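Local coordinates for protein succinate dehydrogenase subunit A (Mycolicibacterium smegmatis, PDB 7D6V) that probably oxidises succinate to fumarate as the FAD-bearing subunit of a membrane-associated succinate dehydrogenase, handing the electrons on towards quinone, at residues K64-W67 against Q68-F71; I148-L151 against Q152-K156; A444-V447 against R448-D452; V456-A459 against A460-D463; T483-A486 against E487-S491. All coordinates share one frame; numbering follows the deposited sequence.

Contact 1 of 5, residues K64-W67 against Q68-F71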
loop_
_atom_site.group_PDB
_atom_site.type_symbol
_atom_site.label_atom_id
_atom_site.label_comp_id
_atom_site.label_asym_id
_atom_site.label_seq_id
_atom_site.Cartn_x
_atom_site.Cartn_y
_atom_site.Cartn_z
ATOM N N LYS A 64 3.956 21.575 26.185
ATOM C CA LYS A 64 5.183 22.353 26.283
ATOM C C LYS A 64 5.869 22.539 24.939
ATOM O O LYS A 64 6.830 23.311 24.853
ATOM C CB LYS A 64 6.154 21.692 27.261
ATOM C CG LYS A 64 5.960 22.111 28.704
ATOM C CD LYS A 64 7.089 21.595 29.576
ATOM C CE LYS A 64 7.339 20.116 29.334
ATOM N NZ LYS A 64 8.632 19.663 29.913
ATOM N N ASP A 65 5.406 21.854 23.900
ATOM C CA ASP A 65 5.977 22.012 22.575
ATOM C C ASP A 65 5.603 23.365 21.981
ATOM O O ASP A 65 4.594 23.979 22.336
ATOM C CB ASP A 65 5.503 20.891 21.656
ATOM C CG ASP A 65 6.505 20.561 20.581
ATOM O OD1 ASP A 65 7.562 21.219 20.529
ATOM O OD2 ASP A 65 6.238 19.644 19.783
ATOM N N SER A 66 6.443 23.829 21.062
ATOM C CA SER A 66 6.205 25.070 20.342
ATOM C C SER A 66 6.970 24.998 19.032
ATOM O O SER A 66 7.753 24.076 18.802
ATOM C CB SER A 66 6.625 26.290 21.167
ATOM O OG SER A 66 7.957 26.170 21.628
ATOM N N TRP A 67 6.723 25.977 18.160
ATOM C CA TRP A 67 7.476 26.028 16.915
ATOM C C TRP A 67 8.925 26.425 17.149
ATOM O O TRP A 67 9.784 26.084 16.334
ATOM C CB TRP A 67 6.803 26.976 15.910
ATOM C CG TRP A 67 6.947 28.440 16.205
ATOM C CD1 TRP A 67 6.032 29.244 16.811
ATOM C CD2 TRP A 67 8.063 29.279 15.881
ATOM N NE1 TRP A 67 6.511 30.524 16.900
ATOM C CE2 TRP A 67 7.758 30.572 16.338
ATOM C CE3 TRP A 67 9.295 29.058 15.260
ATOM C CZ2 TRP A 67 8.638 31.641 16.191
ATOM C CZ3 TRP A 67 10.164 30.117 15.118
ATOM C CH2 TRP A 67 9.832 31.392 15.580
ATOM N N GLN A 68 9.218 27.127 18.244
ATOM C CA GLN A 68 10.603 27.435 18.585
ATOM C C GLN A 68 11.390 26.170 18.908
ATOM O O GLN A 68 12.541 26.020 18.480
ATOM C CB GLN A 68 10.643 28.403 19.765
ATOM C CG GLN A 68 10.239 29.821 19.420
ATOM C CD GLN A 68 8.782 30.106 19.720
ATOM O OE1 GLN A 68 7.963 29.194 19.814
ATOM N NE2 GLN A 68 8.451 31.380 19.873
ATOM N N VAL A 69 10.787 25.252 19.665
ATOM C CA VAL A 69 11.460 24.003 20.010
ATOM C C VAL A 69 11.706 23.167 18.761
ATOM O O VAL A 69 12.795 22.614 18.570
ATOM C CB VAL A 69 10.640 23.231 21.060
ATOM C CG1 VAL A 69 11.304 21.909 21.387
ATOM C CG2 VAL A 69 10.472 24.066 22.312
ATOM N N HIS A 70 10.699 23.063 17.892
ATOM C CA HIS A 70 10.857 22.323 16.645
ATOM C C HIS A 70 11.914 22.964 15.754
ATOM O O HIS A 70 12.703 22.266 15.109
ATOM C CB HIS A 70 9.511 22.245 15.926
ATOM C CG HIS A 70 9.471 21.258 14.802
ATOM N ND1 HIS A 70 8.311 20.953 14.126
ATOM C CD2 HIS A 70 10.443 20.505 14.239
ATOM C CE1 HIS A 70 8.571 20.057 13.193
ATOM N NE2 HIS A 70 9.858 19.767 13.241
ATOM N N PHE A 71 11.943 24.298 15.707
ATOM C CA PHE A 71 12.951 25.000 14.920
ATOM C C PHE A 71 14.354 24.711 15.437
ATOM O O PHE A 71 15.271 24.447 14.651
ATOM C CB PHE A 71 12.659 26.501 14.942
ATOM C CG PHE A 71 13.764 27.348 14.383
ATOM C CD1 PHE A 71 14.023 27.368 13.025
ATOM C CD2 PHE A 71 14.537 28.135 15.216
ATOM C CE1 PHE A 71 15.030 28.148 12.513
ATOM C CE2 PHE A 71 15.546 28.915 14.707
ATOM C CZ PHE A 71 15.791 28.923 13.352
#
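Ser66 O accepts the backbone amide of His70, N to O 3.2 Å and nearly straight at 168°. One residue on, Phe71 N gives a shorter bond to Trp67 O, 2.9 Å. Ahead of these, the amide N of Ser66 approaches Asp65 OD1 from above the carboxylate plane, at 2.9 Å, and the same oxygen forms a salt bridge with Arg128. One carboxylate thus ties the incoming loop both to its own backbone and to another part of the chain. Val69 CB lies beyond Asp65 OD1, 3.7 Å away.

Together these residues make the start of helix 67-76, with Ser66 at the N-cap position and the first two i to i+4 bonds starting from its carbonyl and the next. Ser66 OG packs on Val69 CG2, 3.3 Å away.

The flat groups form the next layer. Trp67 CG sits between the backbone N and the carbonyl carbon (chi1 74°), turning the indole forward over Gln68. Bent at chi2, Gln68 lays its amide under the ring: the planes are 16° apart, Gln68 CD is 3.5 Å from the ring plane towards its rim, and Gln68 CG makes a CH-pi contact with the face of the six-membered ring. Trp67 CE3 also touches Phe71 CB, at 4.2 Å. Both aromatic side chains reach Glu88 of helix 84-102, while His70 NE2 is hydrogen-bonded to Asn427.

Contact 2 of 5, residues I148-L151 against Q152-K156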
loop_
_atom_site.group_PDB
_atom_site.type_symbol
_atom_site.label_atom_id
_atom_site.label_comp_id
_atom_site.label_asym_id
_atom_site.label_seq_id
_atom_site.Cartn_x
_atom_site.Cartn_y
_atom_site.Cartn_z
ATOM N N ILE A 148 -7.805 15.628 -4.748
ATOM C CA ILE A 148 -7.788 16.004 -6.162
ATOM C C ILE A 148 -9.049 15.511 -6.860
ATOM O O ILE A 148 -9.676 16.238 -7.645
ATOM C CB ILE A 148 -6.523 15.457 -6.850
ATOM C CG1 ILE A 148 -5.258 16.005 -6.192
ATOM C CG2 ILE A 148 -6.543 15.773 -8.338
ATOM C CD1 ILE A 148 -4.899 17.389 -6.630
ATOM N N VAL A 149 -9.432 14.261 -6.595
ATOM C CA VAL A 149 -10.622 13.701 -7.233
ATOM C C VAL A 149 -11.871 14.464 -6.804
ATOM O O VAL A 149 -12.771 14.719 -7.613
ATOM C CB VAL A 149 -10.732 12.196 -6.927
ATOM C CG1 VAL A 149 -12.092 11.668 -7.338
ATOM C CG2 VAL A 149 -9.633 11.440 -7.642
ATOM N N SER A 150 -11.941 14.849 -5.529
ATOM C CA SER A 150 -13.054 15.661 -5.049
ATOM C C SER A 150 -13.108 17.008 -5.761
ATOM O O SER A 150 -14.189 17.484 -6.139
ATOM C CB SER A 150 -12.929 15.860 -3.541
ATOM O OG SER A 150 -13.975 16.666 -3.037
ATOM N N LEU A 151 -11.950 17.643 -5.942
ATOM C CA LEU A 151 -11.918 18.938 -6.609
ATOM C C LEU A 151 -12.389 18.825 -8.051
ATOM O O LEU A 151 -13.127 19.688 -8.541
ATOM C CB LEU A 151 -10.509 19.525 -6.539
ATOM C CG LEU A 151 -10.092 20.030 -5.157
ATOM C CD1 LEU A 151 -8.632 20.439 -5.145
ATOM C CD2 LEU A 151 -10.971 21.181 -4.722
ATOM N N GLN A 152 -11.997 17.758 -8.747
ATOM C CA GLN A 152 -12.495 17.629 -10.111
ATOM C C GLN A 152 -13.950 17.175 -10.170
ATOM O O GLN A 152 -14.622 17.448 -11.165
ATOM C CB GLN A 152 -11.616 16.700 -10.951
ATOM C CG GLN A 152 -11.129 15.442 -10.306
ATOM C CD GLN A 152 -9.988 14.826 -11.088
ATOM O OE1 GLN A 152 -9.402 15.469 -11.956
ATOM N NE2 GLN A 152 -9.671 13.575 -10.788
ATOM N N GLN A 153 -14.469 16.531 -9.123
ATOM C CA GLN A 153 -15.914 16.324 -9.041
ATOM C C GLN A 153 -16.655 17.652 -8.925
ATOM O O GLN A 153 -17.704 17.851 -9.554
ATOM C CB GLN A 153 -16.254 15.417 -7.860
ATOM C CG GLN A 153 -16.009 13.948 -8.117
ATOM C CD GLN A 153 -16.024 13.126 -6.848
ATOM O OE1 GLN A 153 -15.969 13.665 -5.746
ATOM N NE2 GLN A 153 -16.097 11.812 -6.996
ATOM N N GLU A 154 -16.122 18.575 -8.120
ATOM C CA GLU A 154 -16.702 19.915 -8.052
ATOM C C GLU A 154 -16.621 20.616 -9.404
ATOM O O GLU A 154 -17.560 21.311 -9.813
ATOM C CB GLU A 154 -15.998 20.750 -6.983
ATOM C CG GLU A 154 -15.990 20.134 -5.601
ATOM C CD GLU A 154 -15.028 20.836 -4.662
ATOM O OE1 GLU A 154 -14.951 22.081 -4.711
ATOM O OE2 GLU A 154 -14.342 20.144 -3.881
ATOM N N ASP A 155 -15.496 20.455 -10.102
ATOM C CA ASP A 155 -15.363 21.027 -11.440
ATOM C C ASP A 155 -16.386 20.432 -12.398
ATOM O O ASP A 155 -16.933 21.138 -13.248
ATOM C CB ASP A 155 -13.948 20.807 -11.972
ATOM C CG ASP A 155 -12.918 21.647 -11.254
ATOM O OD1 ASP A 155 -13.285 22.715 -10.724
ATOM O OD2 ASP A 155 -11.739 21.239 -11.220
ATOM N N LYS A 156 -16.641 19.131 -12.288
ATOM C CA LYS A 156 -17.666 18.500 -13.111
ATOM C C LYS A 156 -19.037 19.098 -12.835
ATOM O O LYS A 156 -19.793 19.400 -13.764
ATOM C CB LYS A 156 -17.681 16.995 -12.858
ATOM C CG LYS A 156 -18.839 16.269 -13.507
ATOM C CD LYS A 156 -18.673 16.193 -15.008
ATOM C CE LYS A 156 -19.532 15.091 -15.590
ATOM N NZ LYS A 156 -19.304 14.937 -17.048
#
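Val149 meets the carboxamides of both Gln152 and Gln153, each through a different methyl: CG2 is 3.8 Å from Gln152 NE2, and CG1 is 4.0 Å from Gln153 NE2. Gln152 CG lies between its backbone N and carbonyl carbon (chi1 42°), which folds the extended chain back along the helix, so that CG rests 3.1 Å from Ile148 O and the amide nitrogen reaches over Val149 CA. Gln153 CG, beside its backbone N, rests against Val149 O, and its amide is bonded from another chain: in the iron-sulfur subunit, Ile115 O accepts from NE2 and Ser117 OG bonds to OE1.

Glu154 lies elsewhere on the turn. Its side chain runs alongside Leu151, with OE2 3.6 Å from Leu151 CD2 and equally far from Ser150 OG. Asp155 turns to a salt bridge with Arg28 of helix 18-30, the helix on which Ile148 and Leu151 pack.

Underneath runs the backbone ladder, represented by Gln153 N to Val149 O at 2.9 Å. The side-chain pairs are the i to i+3 and i to i+4 neighbours of a regular alpha helix, here helix 136-159, which packs on helix 18-30, likewise part of the FAD-binding region, and meets the iron-sulfur subunit.

Contact 3 of 5, residues A444-V447 against R448-D452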
loop_
_atom_site.group_PDB
_atom_site.type_symbol
_atom_site.label_atom_id
_atom_site.label_comp_id
_atom_site.label_asym_id
_atom_site.label_seq_id
_atom_site.Cartn_x
_atom_site.Cartn_y
_atom_site.Cartn_z
ATOM N N ALA A 444 1.283 30.533 -8.627
ATOM C CA ALA A 444 0.088 31.325 -8.905
ATOM C C ALA A 444 0.397 32.817 -8.917
ATOM O O ALA A 444 -0.078 33.552 -9.793
ATOM C CB ALA A 444 -1.000 31.008 -7.880
ATOM N N ASP A 445 1.196 33.285 -7.954
ATOM C CA ASP A 445 1.582 34.692 -7.930
ATOM C C ASP A 445 2.370 35.071 -9.176
ATOM O O ASP A 445 2.139 36.134 -9.768
ATOM C CB ASP A 445 2.402 34.992 -6.678
ATOM C CG ASP A 445 1.564 35.012 -5.422
ATOM O OD1 ASP A 445 0.322 34.937 -5.526
ATOM O OD2 ASP A 445 2.152 35.104 -4.326
ATOM N N TYR A 446 3.310 34.217 -9.587
ATOM C CA TYR A 446 4.111 34.508 -10.770
ATOM C C TYR A 446 3.241 34.581 -12.018
ATOM O O TYR A 446 3.424 35.467 -12.859
ATOM C CB TYR A 446 5.205 33.453 -10.929
ATOM C CG TYR A 446 6.004 33.564 -12.206
ATOM C CD1 TYR A 446 5.725 32.753 -13.296
ATOM C CD2 TYR A 446 7.043 34.473 -12.317
ATOM C CE1 TYR A 446 6.453 32.854 -14.461
ATOM C CE2 TYR A 446 7.776 34.579 -13.477
ATOM C CZ TYR A 446 7.478 33.767 -14.544
ATOM O OH TYR A 446 8.212 33.875 -15.700
ATOM N N VAL A 447 2.284 33.661 -12.150
ATOM C CA VAL A 447 1.437 33.642 -13.339
ATOM C C VAL A 447 0.516 34.858 -13.369
ATOM O O VAL A 447 0.296 35.456 -14.429
ATOM C CB VAL A 447 0.650 32.322 -13.409
ATOM C CG1 VAL A 447 -0.416 32.390 -14.483
ATOM C CG2 VAL A 447 1.598 31.171 -13.681
ATOM N N ARG A 448 -0.029 35.252 -12.216
ATOM C CA ARG A 448 -0.862 36.453 -12.179
ATOM C C ARG A 448 -0.064 37.732 -12.405
ATOM O O ARG A 448 -0.612 38.707 -12.930
ATOM C CB ARG A 448 -1.632 36.526 -10.864
ATOM C CG ARG A 448 -2.633 35.407 -10.692
ATOM C CD ARG A 448 -3.762 35.631 -11.692
ATOM N NE ARG A 448 -4.864 34.683 -11.565
ATOM C CZ ARG A 448 -4.945 33.538 -12.232
ATOM N NH1 ARG A 448 -5.985 32.737 -12.052
ATOM N NH2 ARG A 448 -4.005 33.215 -13.108
ATOM N N ALA A 449 1.215 37.758 -12.033
ATOM C CA ALA A 449 2.033 38.953 -12.204
ATOM C C ALA A 449 2.753 38.990 -13.547
ATOM O O ALA A 449 3.804 39.632 -13.665
ATOM C CB ALA A 449 3.040 39.068 -11.061
ATOM N N LEU A 450 2.210 38.330 -14.568
ATOM C CA LEU A 450 2.913 38.134 -15.828
ATOM C C LEU A 450 2.305 39.009 -16.914
ATOM O O LEU A 450 1.095 38.913 -17.170
ATOM C CB LEU A 450 2.853 36.664 -16.231
ATOM C CG LEU A 450 3.896 36.149 -17.213
ATOM C CD1 LEU A 450 5.279 36.409 -16.665
ATOM C CD2 LEU A 450 3.688 34.668 -17.440
ATOM N N PRO A 451 3.090 39.868 -17.576
ATOM C CA PRO A 451 2.528 40.723 -18.632
ATOM C C PRO A 451 2.090 39.938 -19.859
ATOM O O PRO A 451 0.963 40.101 -20.337
ATOM C CB PRO A 451 3.683 41.678 -18.961
ATOM C CG PRO A 451 4.912 40.951 -18.546
ATOM C CD PRO A 451 4.532 40.095 -17.377
ATOM N N ASP A 452 2.970 39.084 -20.379
ATOM C CA ASP A 452 2.652 38.247 -21.526
ATOM C C ASP A 452 3.235 36.858 -21.313
ATOM O O ASP A 452 4.158 36.663 -20.518
ATOM C CB ASP A 452 3.148 38.880 -22.842
ATOM C CG ASP A 452 4.649 39.132 -22.861
ATOM O OD1 ASP A 452 5.057 40.165 -23.431
ATOM O OD2 ASP A 452 5.429 38.312 -22.335
#
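Tyr446 and Leu450 make the side-chain contact here: Leu450 CD1 lies 4.0 Å from Tyr446 CZ, an approach oblique to the ring. The phenol leans along the helix towards the departing chain because its CG stands opposite the backbone N (chi1 174°), and Leu450 CB settles 3.4 Å from Val447 O. Separately, Arg448 bends at chi2 (-69°) back on Val447, bringing its guanidinium round so that Val447 CG1 stands at the edge, 3.9 Å from NH2. The aliphatic part of the same side chain lies against the backbone, CG 3.3 Å from Ala444 O.

What positions these groups is the last turn of helix 427-448. Arg448 N bonds to Ala444 O at 3.0 Å, and Ala449 N to Asp445 O at 2.9 Å. Ala449 then leaves helical torsions, and its amide also makes a weak bond to Tyr446 O. Leu450 N follows with another weak one, to Val447 O at 3.5 Å. Further out, Leu32 packs against Ala444, Val447 and Arg448, and Pro203 against Leu450.

The chemistry is that of a helix C-terminus that unwinds through weak i to i+3 bonds after firm i to i+4 ones, and apolar contact between tyrosine and leucine carries on where the backbone bonding weakens.

Contact 4 of 5, residues V456-A459 against A460-D463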
loop_
_atom_site.group_PDB
_atom_site.type_symbol
_atom_site.label_atom_id
_atom_site.label_comp_id
_atom_site.label_asym_id
_atom_site.label_seq_id
_atom_site.Cartn_x
_atom_site.Cartn_y
_atom_site.Cartn_z
ATOM N N VAL A 456 6.699 28.790 -26.813
ATOM C CA VAL A 456 7.598 27.698 -27.163
ATOM C C VAL A 456 8.040 27.839 -28.613
ATOM O O VAL A 456 7.237 28.146 -29.505
ATOM C CB VAL A 456 6.930 26.335 -26.915
ATOM C CG1 VAL A 456 6.648 26.145 -25.443
ATOM C CG2 VAL A 456 5.647 26.210 -27.712
ATOM N N SER A 457 9.330 27.636 -28.852
ATOM C CA SER A 457 9.888 27.653 -30.194
ATOM C C SER A 457 9.963 26.234 -30.742
ATOM O O SER A 457 10.193 25.276 -30.003
ATOM C CB SER A 457 11.278 28.290 -30.205
ATOM O OG SER A 457 12.213 27.480 -29.517
ATOM N N GLU A 458 9.763 26.111 -32.055
ATOM C CA GLU A 458 9.743 24.789 -32.672
ATOM C C GLU A 458 11.134 24.172 -32.744
ATOM O O GLU A 458 11.263 22.942 -32.734
ATOM C CB GLU A 458 9.117 24.875 -34.064
ATOM C CG GLU A 458 7.743 25.552 -34.115
ATOM C CD GLU A 458 6.788 25.123 -33.002
ATOM O OE1 GLU A 458 6.855 23.960 -32.543
ATOM O OE2 GLU A 458 5.961 25.961 -32.581
ATOM N N ALA A 459 12.180 24.999 -32.818
ATOM C CA ALA A 459 13.540 24.473 -32.871
ATOM C C ALA A 459 13.894 23.715 -31.596
ATOM O O ALA A 459 14.545 22.665 -31.651
ATOM C CB ALA A 459 14.531 25.610 -33.112
ATOM N N ALA A 460 13.484 24.236 -30.439
ATOM C CA ALA A 460 13.744 23.543 -29.182
ATOM C C ALA A 460 13.027 22.200 -29.132
ATOM O O ALA A 460 13.579 21.207 -28.641
ATOM C CB ALA A 460 13.325 24.420 -28.003
ATOM N N VAL A 461 11.796 22.149 -29.639
ATOM C CA VAL A 461 11.049 20.896 -29.654
ATOM C C VAL A 461 11.709 19.892 -30.590
ATOM O O VAL A 461 11.788 18.697 -30.282
ATOM C CB VAL A 461 9.583 21.156 -30.038
ATOM C CG1 VAL A 461 8.754 19.907 -29.823
ATOM C CG2 VAL A 461 9.029 22.299 -29.219
ATOM N N GLU A 462 12.193 20.356 -31.745
ATOM C CA GLU A 462 12.907 19.465 -32.652
ATOM C C GLU A 462 14.186 18.936 -32.015
ATOM O O GLU A 462 14.518 17.754 -32.161
ATOM C CB GLU A 462 13.219 20.184 -33.963
ATOM C CG GLU A 462 11.989 20.583 -34.754
ATOM C CD GLU A 462 12.242 21.769 -35.662
ATOM O OE1 GLU A 462 11.270 22.292 -36.245
ATOM O OE2 GLU A 462 13.415 22.179 -35.792
ATOM N N ASP A 463 14.915 19.800 -31.305
ATOM C CA ASP A 463 16.124 19.359 -30.617
ATOM C C ASP A 463 15.810 18.301 -29.567
ATOM O O ASP A 463 16.515 17.290 -29.462
ATOM C CB ASP A 463 16.824 20.553 -29.975
ATOM C CG ASP A 463 17.725 21.289 -30.941
ATOM O OD1 ASP A 463 18.402 20.620 -31.749
ATOM O OD2 ASP A 463 17.755 22.537 -30.892
#
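The first turn of helix 458-469 begins at Ser457, its N-cap residue, whose OG packs 3.6 Å from Ala460 CB. The hydroxyl lies between the backbone N and the carbonyl carbon (chi1 68°), which directs it forward over the opening turn. On another side of that turn, Val461 CG2 packs against Ser457 O, 3.3 Å away.

Regular bonding then sets in, with Glu462 N to Glu458 O and Asp463 N to Ala459 O both at 2.9 Å. Glu462 stretches back beyond CG over the carbonyl it has just engaged, its CG 3.2 Å from Glu458 O, and the carboxylate ends above the previous turn with OE2 3.7 Å from Ala459 CA. Glu458 instead bends at chi2 (-44°), and the two acids keep their charges apart, OE1 of Glu458 being 6.0 Å from OE1 of Glu462. The carboxylate of Glu458, in the first turn, would probably be favoured by the helix dipole; it also has a long, weak ion pair with Arg6. Asp463 OD1 is paired with Arg466 one turn on.

One flank of the helix lies on the mixed sheet: Ala460 rests on Ile178 of strand 172-179, while Val461 meets Phe188 of strand 184-191 and Leu199 of strand 197-200.

Contact 5 of 5, residues T483-A486 against E487-S491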
loop_
_atom_site.group_PDB
_atom_site.type_symbol
_atom_site.label_atom_id
_atom_site.label_comp_id
_atom_site.label_asym_id
_atom_site.label_seq_id
_atom_site.Cartn_x
_atom_site.Cartn_y
_atom_site.Cartn_z
ATOM N N THR A 483 23.877 -2.444 -18.720
ATOM C CA THR A 483 25.280 -2.588 -18.348
ATOM C C THR A 483 25.862 -1.262 -17.875
ATOM O O THR A 483 26.555 -1.202 -16.850
ATOM C CB THR A 483 26.070 -3.141 -19.535
ATOM O OG1 THR A 483 25.677 -4.495 -19.778
ATOM C CG2 THR A 483 27.563 -3.093 -19.265
ATOM N N LEU A 484 25.578 -0.181 -18.605
ATOM C CA LEU A 484 26.070 1.135 -18.211
ATOM C C LEU A 484 25.495 1.553 -16.865
ATOM O O LEU A 484 26.207 2.111 -16.021
ATOM C CB LEU A 484 25.713 2.168 -19.280
ATOM C CG LEU A 484 26.583 2.281 -20.531
ATOM C CD1 LEU A 484 25.866 3.103 -21.586
ATOM C CD2 LEU A 484 27.928 2.888 -20.220
ATOM N N HIS A 485 24.201 1.299 -16.654
ATOM C CA HIS A 485 23.575 1.647 -15.386
ATOM C C HIS A 485 24.209 0.886 -14.230
ATOM O O HIS A 485 24.472 1.461 -13.166
ATOM C CB HIS A 485 22.075 1.372 -15.451
ATOM C CG HIS A 485 21.334 1.775 -14.216
ATOM N ND1 HIS A 485 20.203 1.120 -13.781
ATOM C CD2 HIS A 485 21.560 2.768 -13.325
ATOM C CE1 HIS A 485 19.764 1.692 -12.675
ATOM N NE2 HIS A 485 20.570 2.695 -12.378
ATOM N N ALA A 486 24.461 -0.411 -14.419
ATOM C CA ALA A 486 25.092 -1.204 -13.369
ATOM C C ALA A 486 26.501 -0.709 -13.071
ATOM O O ALA A 486 26.911 -0.650 -11.905
ATOM C CB ALA A 486 25.114 -2.677 -13.768
ATOM N N GLU A 487 27.261 -0.353 -14.110
ATOM C CA GLU A 487 28.610 0.158 -13.880
ATOM C C GLU A 487 28.580 1.476 -13.117
ATOM O O GLU A 487 29.382 1.689 -12.198
ATOM C CB GLU A 487 29.347 0.316 -15.208
ATOM C CG GLU A 487 29.588 -0.997 -15.921
ATOM C CD GLU A 487 30.546 -0.863 -17.082
ATOM O OE1 GLU A 487 31.135 0.224 -17.243
ATOM O OE2 GLU A 487 30.711 -1.846 -17.834
ATOM N N LEU A 488 27.653 2.369 -13.475
ATOM C CA LEU A 488 27.510 3.617 -12.734
ATOM C C LEU A 488 27.154 3.356 -11.279
ATOM O O LEU A 488 27.705 3.991 -10.371
ATOM C CB LEU A 488 26.448 4.502 -13.382
ATOM C CG LEU A 488 26.021 5.707 -12.539
ATOM C CD1 LEU A 488 27.104 6.764 -12.529
ATOM C CD2 LEU A 488 24.713 6.288 -13.036
ATOM N N GLN A 489 26.222 2.432 -11.038
ATOM C CA GLN A 489 25.807 2.141 -9.673
ATOM C C GLN A 489 26.966 1.603 -8.849
ATOM O O GLN A 489 27.171 2.021 -7.704
ATOM C CB GLN A 489 24.648 1.150 -9.685
ATOM C CG GLN A 489 23.326 1.767 -10.072
ATOM C CD GLN A 489 22.167 0.829 -9.851
ATOM O OE1 GLN A 489 22.195 -0.318 -10.287
ATOM N NE2 GLN A 489 21.138 1.312 -9.171
ATOM N N GLN A 490 27.747 0.684 -9.424
ATOM C CA GLN A 490 28.894 0.140 -8.708
ATOM C C GLN A 490 29.922 1.222 -8.406
ATOM O O GLN A 490 30.447 1.293 -7.289
ATOM C CB GLN A 490 29.531 -0.991 -9.514
ATOM C CG GLN A 490 30.637 -1.732 -8.778
ATOM C CD GLN A 490 30.126 -2.501 -7.578
ATOM O OE1 GLN A 490 29.580 -3.593 -7.714
ATOM N NE2 GLN A 490 30.296 -1.931 -6.392
ATOM N N SER A 491 30.218 2.080 -9.386
ATOM C CA SER A 491 31.218 3.120 -9.168
ATOM C C SER A 491 30.777 4.102 -8.090
ATOM O O SER A 491 31.574 4.478 -7.220
ATOM C CB SER A 491 31.497 3.851 -10.478
ATOM O OG SER A 491 31.968 2.948 -11.461
#
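Glu487, His485 and Ala486 bury the most surface within this contact, which lies on helix 481-495, an alpha helix of the flavoprotein's C-terminal region laid against helices 502-518 and 532-556. Glu487 and Thr483 extend in the same direction from successive turns, with Glu487 OE2 3.7 Å from Thr483 CG2 and Glu487 CG 3.2 Å from Thr483 O. The carboxylate goes on to a salt bridge with Arg518 of helix 502-518.

His485 looks the other way. A trans first torsion (chi1 -177°) swings its imidazole along the helix to the next turn, where the amide of Gln489 stacks over one face. The two planes are 26° apart, and His485 NE2 stands 3.5 Å from Gln489 CD. Both groups then bond to one acceptor, the carbonyl O of Lys214, through His485 NE2 and Gln489 NE2, a shared grip that should limit how far either plane can rotate. Leu536 and Met543 of helix 532-556 also touch the histidine.

Ala486 contributes chiefly backbone, its O accepting Gln490 N at 2.9 Å. Leu488 packs towards both neighbouring helices. At the far end, Glu487 O is gripped twice: Ser491 N and Ser491 OG, each 3.0 Å away, reach it from opposite faces of its carbonyl plane.

The five contacts follow one another along the chain and, apart from contacts 3 and 4, which adjoin in sequence, none meets another. Contacts 1 and 2, both in the FAD-binding region, have centres 37 Å apart. Three contacts stand back from the cofactor without touching it: in contact 1 the side chain of His70 is about 10 Å from FAD, in contact 2 that of Ile148 about 12 Å. In contact 5 the side chain of Gln489 is about 13 Å from FAD. The centres of contacts 1 and 5 are 44 Å apart, on opposite sides of the chain's centre. Contacts 3 and 4 are surface features, the end of helix 427-448 and the start of helix 458-469, with centres 24 Å apart. Nearest atoms of contacts 2 and 3 are about 12 Å apart.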